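Local coordinates for protein putative gamma-hydroxymuconic semialdehyde dehydrogenase (Pseudomonas, PDB 4GO3) that probably oxidises an aldehyde, thought to be gamma-hydroxymuconic semialdehyde, to the corresponding acid, with NAD(+) as the cofactor, at residues G321-S325 and A326-D330. The protein carries 2 engineered substitutions. Sequence-based numbering, arbitrary orientation.
Sequences GPLTS and ALRRD
S325 turns its hydroxyl back over the opening turn of helix 326-341, where OG accepts the backbone N-H of R328 at 2.8 Å from N to OG in a nearly straight bond (169°). The carbonyl of the same residue takes the next donor: R329 N lies 3.0 Å from S325 O, tilted 18° from the carbonyl plane. S325 thus meets two successive amide groups, one with its side chain and one with its backbone, and is a worked example of a serine N-cap. With an alanine here the hydroxyl is gone, and the N-H of R328 would probably be left without its capping acceptor, weakening the start of the helix. Two residues before the cap, L323 reaches the same turn with one methyl branch: CD1 rests 3.8 Å from R329 CA. In this aldehyde dehydrogenase fold the loop and cap lie beside the cofactor site, for R328 belongs to the NAD(+) site and the side chain of T324 touches W148, another residue of that site. R328 has CG anti to its own backbone N (chi1 -156°), which sets CG against L323 CD1 at 4.0 Å, and the chain beyond bends at chi2 and chi3 so that the guanidinium leads away from the loop. R329 also bends outward, and its NE, held in a salt bridge, meets D330 OD1 at 2.9 Å, the carboxylate oxygen lying at the guanidinium edge, in its plane.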
ATOM      1  N   GLY A 321      -1.316  35.891   2.029  1.00 35.80           N
ATOM      2  CA  GLY A 321      -1.365  36.322   0.656  1.00 37.76           C
ATOM      3  C   GLY A 321      -2.676  35.914   0.056  1.00 32.87           C
ATOM      4  O   GLY A 321      -3.633  35.684   0.760  1.00 38.04           O
ATOM      5  N   PRO A 322      -2.727  35.819  -1.255  1.00 42.63           N
ATOM      6  CA  PRO A 322      -3.961  35.396  -1.916  1.00 40.41           C
ATOM      7  C   PRO A 322      -4.024  33.884  -1.960  1.00 40.16           C
ATOM      8  O   PRO A 322      -3.000  33.241  -1.725  1.00 37.28           O
ATOM      9  CB  PRO A 322      -3.777  35.897  -3.347  1.00 37.73           C
ATOM     10  CG  PRO A 322      -2.370  36.420  -3.443  1.00 43.53           C
ATOM     11  CD  PRO A 322      -1.639  36.039  -2.219  1.00 45.23           C
ATOM     12  N   LEU A 323      -5.193  33.327  -2.263  1.00 40.45           N
ATOM     13  CA  LEU A 323      -5.276  31.917  -2.602  1.00 37.98           C
ATOM     14  C   LEU A 323      -4.544  31.838  -3.911  1.00 41.81           C
ATOM     15  O   LEU A 323      -4.427  32.845  -4.595  1.00 46.12           O
ATOM     16  CB  LEU A 323      -6.723  31.463  -2.760  1.00 43.29           C
ATOM     17  CG  LEU A 323      -7.605  31.743  -1.557  1.00 43.64           C
ATOM     18  CD1 LEU A 323      -8.798  30.821  -1.567  1.00 43.28           C
ATOM     19  CD2 LEU A 323      -6.789  31.533  -0.301  1.00 50.34           C
ATOM     20  N   THR A 324      -4.041  30.665  -4.275  1.00 40.44           N
ATOM     21  CA  THR A 324      -3.134  30.610  -5.415  1.00 43.70           C
ATOM     22  C   THR A 324      -3.847  30.532  -6.778  1.00 34.86           C
ATOM     23  O   THR A 324      -3.253  30.829  -7.809  1.00 33.30           O
ATOM     24  CB  THR A 324      -2.079  29.506  -5.258  1.00 31.13           C
ATOM     25  OG1 THR A 324      -2.402  28.408  -6.111  1.00 40.48           O
ATOM     26  CG2 THR A 324      -2.015  29.049  -3.833  1.00 25.37           C
ATOM     27  N   SER A 325      -5.119  30.162  -6.779  1.00 21.06           N
ATOM     28  CA  SER A 325      -5.884  30.179  -8.028  1.00 30.80           C
ATOM     29  C   SER A 325      -7.210  30.925  -7.903  1.00 30.18           C
ATOM     30  O   SER A 325      -7.848  30.928  -6.852  1.00 31.47           O
ATOM     31  CB  SER A 325      -6.135  28.764  -8.562  1.00 23.24           C
ATOM     32  OG  SER A 325      -7.356  28.254  -8.059  1.00 30.47           O
ATOM     33  N   ALA A 326      -7.617  31.553  -8.997  1.00 36.58           N
ATOM     34  CA  ALA A 326      -8.896  32.248  -9.058  1.00 34.91           C
ATOM     35  C   ALA A 326     -10.045  31.287  -8.781  1.00 38.29           C
ATOM     36  O   ALA A 326     -10.984  31.614  -8.064  1.00 41.60           O
ATOM     37  CB  ALA A 326      -9.070  32.892 -10.394  1.00 29.53           C
ATOM     38  N   LEU A 327      -9.986  30.109  -9.361  1.00 36.56           N
ATOM     39  CA  LEU A 327     -10.964  29.094  -9.048  1.00 37.89           C
ATOM     40  C   LEU A 327     -11.016  28.783  -7.538  1.00 40.97           C
ATOM     41  O   LEU A 327     -12.084  28.791  -6.963  1.00 42.54           O
ATOM     42  CB  LEU A 327     -10.703  27.842  -9.880  1.00 49.15           C
ATOM     43  CG  LEU A 327     -11.868  27.091 -10.514  1.00 64.09           C
ATOM     44  CD1 LEU A 327     -11.776  25.641 -10.117  1.00 72.44           C
ATOM     45  CD2 LEU A 327     -13.204  27.664 -10.108  1.00 51.43           C
ATOM     46  N   ARG A 328      -9.884  28.494  -6.920  1.00 54.78           N
ATOM     47  CA  ARG A 328      -9.893  28.268  -5.494  1.00 52.95           C
ATOM     48  C   ARG A 328     -10.659  29.404  -4.856  1.00 46.09           C
ATOM     49  O   ARG A 328     -11.607  29.184  -4.122  1.00 48.50           O
ATOM     50  CB  ARG A 328      -8.476  28.219  -4.944  1.00 52.94           C
ATOM     51  CG  ARG A 328      -8.359  27.450  -3.662  1.00 50.68           C
ATOM     52  CD  ARG A 328      -9.674  26.870  -3.304  1.00 44.26           C
ATOM     53  NE  ARG A 328      -9.590  25.436  -3.168  1.00 63.56           N
ATOM     54  CZ  ARG A 328      -9.933  24.582  -4.115  1.00 92.39           C
ATOM     55  NH1 ARG A 328     -10.386  25.035  -5.268  1.00 87.28           N
ATOM     56  NH2 ARG A 328      -9.827  23.275  -3.908  1.00 81.89           N
ATOM     57  N   ARG A 329     -10.259  30.627  -5.145  1.00 23.03           N
ATOM     58  CA  ARG A 329     -10.928  31.768  -4.585  1.00 31.58           C
ATOM     59  C   ARG A 329     -12.429  31.635  -4.715  1.00 35.80           C
ATOM     60  O   ARG A 329     -13.164  31.871  -3.780  1.00 34.54           O
ATOM     61  CB  ARG A 329     -10.455  33.026  -5.278  1.00 24.76           C
ATOM     62  CG  ARG A 329     -10.969  34.263  -4.643  1.00 32.29           C
ATOM     63  CD  ARG A 329     -12.097  34.820  -5.449  1.00 53.02           C
ATOM     64  NE  ARG A 329     -11.766  34.953  -6.860  1.00 52.37           N
ATOM     65  CZ  ARG A 329     -11.066  35.957  -7.364  1.00 47.79           C
ATOM     66  NH1 ARG A 329     -10.616  36.909  -6.567  1.00 33.10           N
ATOM     67  NH2 ARG A 329     -10.808  36.009  -8.659  1.00 46.90           N
ATOM     68  N   ASP A 330     -12.882  31.245  -5.890  1.00 48.27           N
ATOM     69  CA  ASP A 330     -14.277  31.281  -6.209  1.00 47.23           C
ATOM     70  C   ASP A 330     -14.973  30.259  -5.410  1.00 53.43           C
ATOM     71  O   ASP A 330     -16.127  30.385  -5.094  1.00 58.16           O
ATOM     72  CB  ASP A 330     -14.496  30.943  -7.672  1.00 61.08           C
ATOM     73  CG  ASP A 330     -13.958  31.978  -8.605  1.00 64.14           C
ATOM     74  OD1 ASP A 330     -13.393  32.957  -8.139  1.00 65.15           O
ATOM     75  OD2 ASP A 330     -14.083  31.810  -9.812  1.00 56.15           O
TER